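Local structure of NAD(FAD)-dependent dehydrogenase, NirB-family (N-terminal domain) (Clostridium acetobutylicum, 3KLJ) at residues A[65-68]-A[69-73]; A[87-90]-A[91-94]; A[215-218]-A[219-223]. The protein catalyses the NADH-dependent reduction of rubredoxin, using one bound FAD to pass electrons on toward the oxygen-scavenging proteins of an obligate anaerobe. All blocks are in the same frame, centred on the assembly; numbering follows the deposited sequence.

Contact 1: residues A[65-68]-A[69-73]; sequences LIKK and NDWYE
K67 lays its aliphatic chain over one face of the indole of W71, four residues further on. The lysine bends at chi2 (-71°), which turns its methylenes along the ring: CG sits 3.6 Å from CD2 of W71, and CD stands 3.6 Å from the centroid of the five-membered ring, almost on its normal (6° off), a CH-pi contact. A lysine suits this place because its long hydrocarbon part can cover an aromatic surface while NZ ends beyond it, near the pyrrole side of the indole. W71 presents that face because its CG is anti to the backbone N (chi1 -174°), leaning back toward the residues ahead of the helix. Y72 comes in differently. Its ring offers an edge to K67, with CE2 3.6 Å from the O of K67 and close to CB as well, while CE3 of W71 stands over the centre of one tyrosine face. The phenol tip reaches a water, its OH giving a hydrogen bond of 2.7 Å; the same water accepts from the N of K67 at 2.9 Å. The backbone adds a bond from W71 N to K68 O (3.0 Å), near the start of helix 69-74. F22 of helix 19-28 touches K67, W71 and Y72, so the group rests on that helix within the FAD-binding domain. The chemistry is thus divided: methylenes and rings supply the apolar grip, and one water accepting two protons ties the buried tyrosine's hydroxyl to the loop backbone.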
ATOM      1  N   LEU A  65      -4.240  12.654 -11.220  1.00 14.35           N
ATOM      2  CA  LEU A  65      -2.946  12.614 -11.922  1.00 14.61           C
ATOM      3  C   LEU A  65      -1.918  13.457 -11.166  1.00 14.35           C
ATOM      4  O   LEU A  65      -2.234  14.559 -10.705  1.00 13.14           O
ATOM      5  CB  LEU A  65      -3.089  13.145 -13.372  1.00 14.51           C
ATOM      6  CG  LEU A  65      -3.897  12.327 -14.393  1.00 14.69           C
ATOM      7  CD1 LEU A  65      -4.044  13.030 -15.765  1.00 14.67           C
ATOM      8  CD2 LEU A  65      -3.313  10.933 -14.553  1.00 14.34           C
ATOM      9  N   ILE A  66      -0.699  12.941 -11.035  1.00 14.64           N
ATOM     10  CA  ILE A  66       0.376  13.702 -10.387  1.00 15.23           C
ATOM     11  C   ILE A  66       0.784  14.887 -11.277  1.00 15.46           C
ATOM     12  O   ILE A  66       0.827  16.040 -10.826  1.00 14.35           O
ATOM     13  CB  ILE A  66       1.616  12.826 -10.012  1.00 15.31           C
ATOM     14  CG1 ILE A  66       1.228  11.672  -9.067  1.00 15.22           C
ATOM     15  CG2 ILE A  66       2.661  13.691  -9.319  1.00 16.72           C
ATOM     16  CD1 ILE A  66       2.377  10.594  -8.822  1.00 14.07           C
ATOM     17  N   LYS A  67       1.085  14.592 -12.540  1.00 15.93           N
ATOM     18  CA  LYS A  67       1.377  15.629 -13.522  1.00 16.43           C
ATOM     19  C   LYS A  67       0.534  15.384 -14.750  1.00 16.89           C
ATOM     20  O   LYS A  67       0.271  14.232 -15.105  1.00 17.10           O
ATOM     21  CB  LYS A  67       2.857  15.618 -13.922  1.00 16.33           C
ATOM     22  CG  LYS A  67       3.839  15.821 -12.769  1.00 16.92           C
ATOM     23  CD  LYS A  67       3.829  17.241 -12.218  1.00 16.26           C
ATOM     24  CE  LYS A  67       4.764  17.313 -11.016  1.00 16.31           C
ATOM     25  NZ  LYS A  67       4.781  18.659 -10.417  1.00 14.68           N
ATOM     26  N   LYS A  68       0.126  16.467 -15.398  1.00 17.27           N
ATOM     27  CA  LYS A  68      -0.615  16.396 -16.661  1.00 17.98           C
ATOM     28  C   LYS A  68       0.333  16.157 -17.834  1.00 18.07           C
ATOM     29  O   LYS A  68       1.557  16.254 -17.676  1.00 18.22           O
ATOM     30  CB  LYS A  68      -1.437  17.676 -16.870  1.00 18.35           C
ATOM     31  CG  LYS A  68      -2.330  18.040 -15.683  1.00 18.92           C
ATOM     32  CD  LYS A  68      -3.759  17.530 -15.846  1.00 22.06           C
ATOM     33  CE  LYS A  68      -4.601  17.846 -14.615  1.00 22.35           C
ATOM     34  NZ  LYS A  68      -5.968  18.338 -14.980  1.00 24.69           N
ATOM     35  N   ASN A  69      -0.233  15.827 -18.994  1.00 17.98           N
ATOM     36  CA  ASN A  69       0.543  15.530 -20.209  0.50 18.18           C
ATOM     37  C   ASN A  69       1.636  16.545 -20.512  1.00 18.21           C
ATOM     38  O   ASN A  69       2.775  16.173 -20.807  1.00 17.80           O
ATOM     39  CB  ASN A  69      -0.383  15.413 -21.427  0.50 18.22           C
ATOM     40  CG  ASN A  69      -0.761  13.981 -21.736  0.50 18.51           C
ATOM     41  OD1 ASN A  69      -0.046  13.274 -22.447  0.50 18.58           O
ATOM     42  ND2 ASN A  69      -1.898  13.545 -21.207  0.50 19.02           N
ATOM     43  N   ASP A  70       1.267  17.827 -20.444  1.00 18.30           N
ATOM     44  CA  ASP A  70       2.171  18.924 -20.783  0.50 18.53           C
ATOM     45  C   ASP A  70       3.476  18.908 -19.984  1.00 18.60           C
ATOM     46  O   ASP A  70       4.514  19.343 -20.479  1.00 18.62           O
ATOM     47  CB  ASP A  70       1.467  20.274 -20.619  0.50 18.71           C
ATOM     48  CG  ASP A  70       2.070  21.350 -21.495  0.50 18.75           C
ATOM     49  OD1 ASP A  70       2.901  21.012 -22.366  0.50 19.26           O
ATOM     50  OD2 ASP A  70       1.716  22.529 -21.313  0.50 19.25           O
ATOM     51  N   TRP A  71       3.425  18.397 -18.759  1.00 18.68           N
ATOM     52  CA  TRP A  71       4.613  18.333 -17.925  1.00 18.53           C
ATOM     53  C   TRP A  71       5.658  17.383 -18.505  1.00 18.79           C
ATOM     54  O   TRP A  71       6.846  17.713 -18.526  1.00 18.72           O
ATOM     55  CB  TRP A  71       4.242  17.926 -16.502  1.00 18.58           C
ATOM     56  CG  TRP A  71       5.373  17.981 -15.535  1.00 18.39           C
ATOM     57  CD1 TRP A  71       5.755  19.050 -14.776  1.00 18.62           C
ATOM     58  CD2 TRP A  71       6.270  16.912 -15.206  1.00 18.32           C
ATOM     59  NE1 TRP A  71       6.837  18.712 -13.995  1.00 18.78           N
ATOM     60  CE2 TRP A  71       7.175  17.407 -14.243  1.00 17.80           C
ATOM     61  CE3 TRP A  71       6.400  15.587 -15.640  1.00 18.43           C
ATOM     62  CZ2 TRP A  71       8.196  16.623 -13.702  1.00 19.24           C
ATOM     63  CZ3 TRP A  71       7.412  14.801 -15.094  1.00 19.86           C
ATOM     64  CH2 TRP A  71       8.296  15.324 -14.134  1.00 18.94           C
ATOM     65  N   TYR A  72       5.218  16.207 -18.957  1.00 19.12           N
ATOM     66  CA  TYR A  72       6.126  15.203 -19.532  1.00 19.43           C
ATOM     67  C   TYR A  72       6.717  15.658 -20.861  1.00 20.03           C
ATOM     68  O   TYR A  72       7.867  15.323 -21.174  1.00 20.15           O
ATOM     69  CB  TYR A  72       5.434  13.844 -19.697  1.00 19.31           C
ATOM     70  CG  TYR A  72       4.997  13.230 -18.389  1.00 18.64           C
ATOM     71  CD1 TYR A  72       5.851  12.405 -17.663  1.00 18.08           C
ATOM     72  CD2 TYR A  72       3.726  13.498 -17.866  1.00 18.92           C
ATOM     73  CE1 TYR A  72       5.448  11.849 -16.451  1.00 18.75           C
ATOM     74  CE2 TYR A  72       3.315  12.958 -16.652  1.00 18.68           C
ATOM     75  CZ  TYR A  72       4.175  12.137 -15.954  1.00 18.15           C
ATOM     76  OH  TYR A  72       3.751  11.606 -14.770  1.00 17.67           O
ATOM     77  N   GLU A  73       5.930  16.410 -21.634  1.00 20.57           N
ATOM     78  CA  GLU A  73       6.390  16.977 -22.907  1.00 21.66           C
ATOM     79  C   GLU A  73       7.384  18.126 -22.709  1.00 21.85           C
ATOM     80  O   GLU A  73       8.447  18.144 -23.334  1.00 21.91           O
ATOM     81  CB  GLU A  73       5.206  17.439 -23.770  1.00 21.95           C
ATOM     82  CG  GLU A  73       4.546  16.314 -24.560  1.00 23.73           C
ATOM     83  CD  GLU A  73       3.390  16.788 -25.422  1.00 26.43           C
ATOM     84  OE1 GLU A  73       3.475  17.887 -26.019  1.00 26.04           O
ATOM     85  OE2 GLU A  73       2.387  16.048 -25.507  1.00 28.47           O
TER
HETATM   86  O   HOH W   1       1.184  12.041 -13.996  1.00 13.24           O

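Contact 2: residues A[87-90]-A[91-94]; sequences SIDP and NNKL
D89 closes the end of strand 85-89 and faces L94 across the turn, their CB atoms 4.4 Å apart. From the aspartate's CB, 3.6 Å from the O of L94, the side chain runs toward the turn, since CG is anti to the backbone N (chi1 175°). CG lies by CB of N92. Beyond it the carboxylate divides: OD1 comes to 3.2 Å from the same CB of N92, whereas OD2 looks to the backbone, accepting a long, weak bond from N92 N. OD2 also takes a hydrogen bond of 2.9 Å from a water, which, in one of the two conformers of N91, accepts a bond in turn from ND2 of that residue. An aspartate suits this place, being short enough to bend back on the peptides that follow it.

The main chain here forms a beta hairpin with a G1 beta bulge, K93 and L94 both lying opposite D89. K93 occupies the left-handed helical region (phi 54°, psi 52°), the conformation such a bulge needs at its first position and one that costs a residue with a CB some strain. D89 and L94 make the antiparallel hydrogen-bonded pair: D89 N gives a bond of 2.8 Å to L94 O, and L94 N returns one of 3.1 Å to D89 O. P90, its phi held by the ring, suits the first corner of the turn and rests on I257. The extended K93 chain passes the O of P90 with its CG, and NZ forms a salt bridge with D259 and a hydrogen bond to the O of E106.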
ATOM      1  N   SER A  87       9.737  -9.397 -20.181  1.00 21.78           N
ATOM      2  CA  SER A  87      11.072  -9.998 -20.068  1.00 22.00           C
ATOM      3  C   SER A  87      12.148  -8.945 -19.863  1.00 21.55           C
ATOM      4  O   SER A  87      12.017  -7.816 -20.341  1.00 21.56           O
ATOM      5  CB  SER A  87      11.420 -10.784 -21.338  1.00 22.14           C
ATOM      6  OG  SER A  87      11.136 -12.158 -21.197  1.00 23.63           O
ATOM      7  N   ILE A  88      13.209  -9.332 -19.158  1.00 21.17           N
ATOM      8  CA  ILE A  88      14.424  -8.529 -19.049  1.00 20.87           C
ATOM      9  C   ILE A  88      15.626  -9.394 -19.433  1.00 20.80           C
ATOM     10  O   ILE A  88      15.775 -10.516 -18.942  1.00 20.42           O
ATOM     11  CB  ILE A  88      14.653  -7.942 -17.619  1.00 20.85           C
ATOM     12  CG1 ILE A  88      13.455  -7.121 -17.145  1.00 20.06           C
ATOM     13  CG2 ILE A  88      15.907  -7.058 -17.601  1.00 21.28           C
ATOM     14  CD1 ILE A  88      13.497  -6.783 -15.644  1.00 21.08           C
ATOM     15  N   ASP A  89      16.466  -8.859 -20.318  1.00 20.67           N
ATOM     16  CA  ASP A  89      17.746  -9.462 -20.688  1.00 21.18           C
ATOM     17  C   ASP A  89      18.887  -8.544 -20.207  1.00 21.32           C
ATOM     18  O   ASP A  89      19.352  -7.675 -20.948  1.00 21.44           O
ATOM     19  CB  ASP A  89      17.784  -9.693 -22.204  1.00 20.98           C
ATOM     20  CG  ASP A  89      19.127 -10.195 -22.706  1.00 21.42           C
ATOM     21  OD1 ASP A  89      19.277 -10.263 -23.941  1.00 21.60           O
ATOM     22  OD2 ASP A  89      20.025 -10.525 -21.898  1.00 22.42           O
ATOM     23  N   PRO A  90      19.328  -8.728 -18.947  1.00 21.69           N
ATOM     24  CA  PRO A  90      20.312  -7.846 -18.316  1.00 21.70           C
ATOM     25  C   PRO A  90      21.665  -7.712 -18.997  1.00 21.87           C
ATOM     26  O   PRO A  90      22.265  -6.638 -18.904  1.00 21.62           O
ATOM     27  CB  PRO A  90      20.488  -8.470 -16.935  1.00 22.18           C
ATOM     28  CG  PRO A  90      19.115  -9.008 -16.633  1.00 21.93           C
ATOM     29  CD  PRO A  90      18.713  -9.630 -17.953  1.00 21.91           C
ATOM     30  N   ASN A  91      22.152  -8.772 -19.650  1.00 21.78           N
ATOM     31  CA  ASN A  91      23.471  -8.751 -20.285  0.50 21.92           C
ATOM     32  C   ASN A  91      23.483  -7.971 -21.598  1.00 21.87           C
ATOM     33  O   ASN A  91      24.493  -7.372 -21.973  1.00 22.30           O
ATOM     34  CB  ASN A  91      23.995 -10.175 -20.511  0.50 22.02           C
ATOM     35  CG  ASN A  91      24.216 -10.926 -19.215  0.50 22.00           C
ATOM     36  OD1 ASN A  91      25.348 -11.097 -18.769  0.50 23.00           O
ATOM     37  ND2 ASN A  91      23.134 -11.372 -18.599  0.50 22.89           N
ATOM     38  N   ASN A  92      22.353  -7.996 -22.301  1.00 21.35           N
ATOM     39  CA  ASN A  92      22.189  -7.230 -23.537  1.00 21.14           C
ATOM     40  C   ASN A  92      21.457  -5.909 -23.291  1.00 21.16           C
ATOM     41  O   ASN A  92      21.288  -5.095 -24.208  1.00 21.15           O
ATOM     42  CB  ASN A  92      21.446  -8.054 -24.591  1.00 21.08           C
ATOM     43  CG  ASN A  92      22.295  -9.169 -25.167  1.00 21.32           C
ATOM     44  OD1 ASN A  92      22.020 -10.346 -24.949  1.00 21.65           O
ATOM     45  ND2 ASN A  92      23.336  -8.802 -25.906  1.00 20.92           N
ATOM     46  N   LYS A  93      21.041  -5.712 -22.043  1.00 20.86           N
ATOM     47  CA  LYS A  93      20.317  -4.518 -21.613  1.00 21.09           C
ATOM     48  C   LYS A  93      19.087  -4.268 -22.484  1.00 20.74           C
ATOM     49  O   LYS A  93      18.894  -3.175 -23.017  1.00 20.85           O
ATOM     50  CB  LYS A  93      21.249  -3.299 -21.561  1.00 21.16           C
ATOM     51  CG  LYS A  93      22.333  -3.408 -20.490  1.00 21.84           C
ATOM     52  CD  LYS A  93      23.024  -2.076 -20.252  1.00 21.71           C
ATOM     53  CE  LYS A  93      23.774  -2.076 -18.927  1.00 20.82           C
ATOM     54  NZ  LYS A  93      24.439  -0.767 -18.690  1.00 18.57           N
ATOM     55  N   LEU A  94      18.263  -5.305 -22.621  1.00 20.42           N
ATOM     56  CA  LEU A  94      17.059  -5.245 -23.441  1.00 20.25           C
ATOM     57  C   LEU A  94      15.849  -5.666 -22.620  1.00 20.13           C
ATOM     58  O   LEU A  94      15.883  -6.689 -21.926  1.00 20.14           O
ATOM     59  CB  LEU A  94      17.183  -6.142 -24.684  1.00 20.22           C
ATOM     60  CG  LEU A  94      18.282  -5.905 -25.735  1.00 20.77           C
ATOM     61  CD1 LEU A  94      18.293  -7.023 -26.777  1.00 21.09           C
ATOM     62  CD2 LEU A  94      18.124  -4.566 -26.431  1.00 21.64           C
TER
HETATM   63  O   HOH W   2      20.737 -12.007 -19.563  1.00 18.94           O

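Contact 3: residues A[215-218]-A[219-223]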
ATOM      1  N   GLY A 215     -24.668 -16.807   0.555  1.00 17.29           N
ATOM      2  CA  GLY A 215     -25.048 -16.767  -0.850  1.00 17.25           C
ATOM      3  C   GLY A 215     -25.943 -15.601  -1.228  1.00 17.28           C
ATOM      4  O   GLY A 215     -25.636 -14.867  -2.198  1.00 17.28           O
ATOM      5  N   ASP A 216     -27.037 -15.427  -0.457  1.00 17.31           N
ATOM      6  CA  ASP A 216     -28.039 -14.390  -0.750  1.00 17.24           C
ATOM      7  C   ASP A 216     -27.447 -12.978  -0.782  1.00 17.04           C
ATOM      8  O   ASP A 216     -27.735 -12.199  -1.697  1.00 16.98           O
ATOM      9  CB  ASP A 216     -29.207 -14.450   0.245  1.00 17.18           C
ATOM     10  CG  ASP A 216     -30.101 -15.664   0.034  1.00 17.62           C
ATOM     11  OD1 ASP A 216     -30.011 -16.306  -1.040  0.50 17.56           O
ATOM     12  OD2 ASP A 216     -30.910 -15.972   0.949  0.50 17.87           O
ATOM     13  N   LEU A 217     -26.618 -12.655   0.209  1.00 16.90           N
ATOM     14  CA  LEU A 217     -25.962 -11.352   0.261  1.00 16.76           C
ATOM     15  C   LEU A 217     -24.896 -11.224  -0.826  1.00 16.56           C
ATOM     16  O   LEU A 217     -24.833 -10.201  -1.510  1.00 16.70           O
ATOM     17  CB  LEU A 217     -25.366 -11.088   1.651  1.00 17.03           C
ATOM     18  CG  LEU A 217     -24.575  -9.789   1.878  1.00 17.70           C
ATOM     19  CD1 LEU A 217     -25.403  -8.550   1.514  1.00 19.10           C
ATOM     20  CD2 LEU A 217     -24.108  -9.703   3.331  1.00 17.24           C
ATOM     21  N   ILE A 218     -24.072 -12.258  -0.984  1.00 16.21           N
ATOM     22  CA  ILE A 218     -23.037 -12.274  -2.025  1.00 15.75           C
ATOM     23  C   ILE A 218     -23.619 -12.077  -3.433  1.00 15.73           C
ATOM     24  O   ILE A 218     -23.151 -11.218  -4.188  1.00 15.50           O
ATOM     25  CB  ILE A 218     -22.128 -13.532  -1.921  1.00 15.73           C
ATOM     26  CG1 ILE A 218     -21.092 -13.319  -0.801  1.00 16.34           C
ATOM     27  CG2 ILE A 218     -21.416 -13.812  -3.237  1.00 15.31           C
ATOM     28  CD1 ILE A 218     -20.308 -14.559  -0.392  1.00 16.60           C
ATOM     29  N   ARG A 219     -24.660 -12.853  -3.752  1.00 15.61           N
ATOM     30  CA  ARG A 219     -25.339 -12.797  -5.047  1.00 15.73           C
ATOM     31  C   ARG A 219     -25.869 -11.396  -5.370  1.00 15.44           C
ATOM     32  O   ARG A 219     -25.662 -10.884  -6.522  1.00 15.62           O
ATOM     33  CB  ARG A 219     -26.502 -13.793  -5.049  1.00 15.79           C
ATOM     34  CG  ARG A 219     -26.624 -14.652  -6.292  1.00 17.04           C
ATOM     35  CD  ARG A 219     -27.685 -15.749  -6.101  1.00 18.51           C
ATOM     36  NE  ARG A 219     -27.353 -16.660  -4.995  1.00 19.42           N
ATOM     37  CZ  ARG A 219     -28.099 -16.829  -3.898  1.00 19.88           C
ATOM     38  NH1 ARG A 219     -29.258 -16.161  -3.727  1.00 20.56           N
ATOM     39  NH2 ARG A 219     -27.686 -17.685  -2.965  1.00 20.29           N
ATOM     40  N   SER A 220     -26.541 -10.783  -4.343  1.00 15.53           N
ATOM     41  CA  SER A 220     -27.206  -9.491  -4.521  1.00 15.16           C
ATOM     42  C   SER A 220     -26.268  -8.285  -4.399  1.00 14.93           C
ATOM     43  O   SER A 220     -26.712  -7.145  -4.554  1.00 14.98           O
ATOM     44  CB  SER A 220     -28.376  -9.348  -3.537  1.00 15.11           C
ATOM     45  OG  SER A 220     -27.923  -9.358  -2.196  1.00 14.89           O
ATOM     46  N   SER A 221     -24.983  -8.534  -4.134  1.00 14.47           N
ATOM     47  CA  SER A 221     -24.008  -7.453  -3.971  1.00 14.14           C
ATOM     48  C   SER A 221     -22.942  -7.412  -5.060  1.00 14.04           C
ATOM     49  O   SER A 221     -22.649  -8.420  -5.707  1.00 13.72           O
ATOM     50  CB  SER A 221     -23.292  -7.564  -2.620  1.00 14.02           C
ATOM     51  OG  SER A 221     -24.203  -7.759  -1.562  1.00 13.69           O
ATOM     52  N   CYS A 222     -22.360  -6.231  -5.244  1.00 13.89           N
ATOM     53  CA  CYS A 222     -21.084  -6.110  -5.934  1.00 14.29           C
ATOM     54  C   CYS A 222     -20.029  -6.573  -4.929  1.00 13.89           C
ATOM     55  O   CYS A 222     -19.909  -6.004  -3.845  1.00 13.40           O
ATOM     56  CB  CYS A 222     -20.851  -4.663  -6.374  1.00 14.29           C
ATOM     57  SG  CYS A 222     -19.144  -4.234  -6.769  1.00 15.74           S
ATOM     58  N   VAL A 223     -19.300  -7.635  -5.267  1.00 13.95           N
ATOM     59  CA  VAL A 223     -18.367  -8.224  -4.308  1.00 14.18           C
ATOM     60  C   VAL A 223     -16.924  -7.827  -4.601  1.00 13.89           C
ATOM     61  O   VAL A 223     -16.393  -8.047  -5.699  1.00 14.02           O
ATOM     62  CB  VAL A 223     -18.557  -9.770  -4.109  1.00 14.22           C
ATOM     63  CG1 VAL A 223     -20.028 -10.176  -4.285  1.00 14.61           C
ATOM     64  CG2 VAL A 223     -17.687 -10.567  -5.038  1.00 15.34           C
TER
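I218 and V223, both beta-branched and buried, meet at an angle on the dense, inner side of this contact, CG2 of I218 to CG1 of V223 at 4.0 Å, and A124 touches both. The backbone tightens alongside: R219 N bonds to G215 O at 2.7 Å, S220 N to D216 O, and S221 N to I218 O. Near the end of the helix S221 OG also bonds to L217 O, modelled at 2.5 Å, shorter than usual and so of doubtful length. Serine suits the spot because its hydroxyl is short enough to turn back to the carbonyl four residues earlier.

The outer side is held by charge instead. D216 and R219 run alongside in the same direction and form a salt bridge from NH1 to OD1 (2.8 Å), using the anti lone pair of OD1; NH2 adds a weak bond to the same oxygen. The carboxylate and guanidinium planes stand 84° apart, so the two groups do not meet as a flat bidentate pair. A bend at chi3 (-61°) turns the guanidinium back over G215, whose O lies 3.4 Å above its plane. A long arginine can swing back to a short aspartate one turn earlier, and both charges suit an exposed surface.

Helix 215-220 leads straight into strand 222-225 of a five-stranded parallel sheet, the helix-to-strand connection of a Rossmann-type, NADH-binding domain.

The three contacts come in series along the chain, none touching another. Contacts 1 and 2 belong to the FAD-binding domain, their centres 29 Å apart: the first lies where a loop meets helix 69-74, which precedes edge strand 78-80 of the parallel sheet, while the second joins strands 85-89 and 94-97 of the three-stranded antiparallel sheet. Contact 3 sits in the NADH-binding domain, 40 Å from contact 1 and 46 Å from contact 2, centre to centre, where helix 215-220 passes into that domain's parallel sheet. The chain thus builds part of the flavin domain, crosses to the nucleotide domain and returns, giving the interleaved domains of the glutathione reductase fold, followed here by a C-terminal domain.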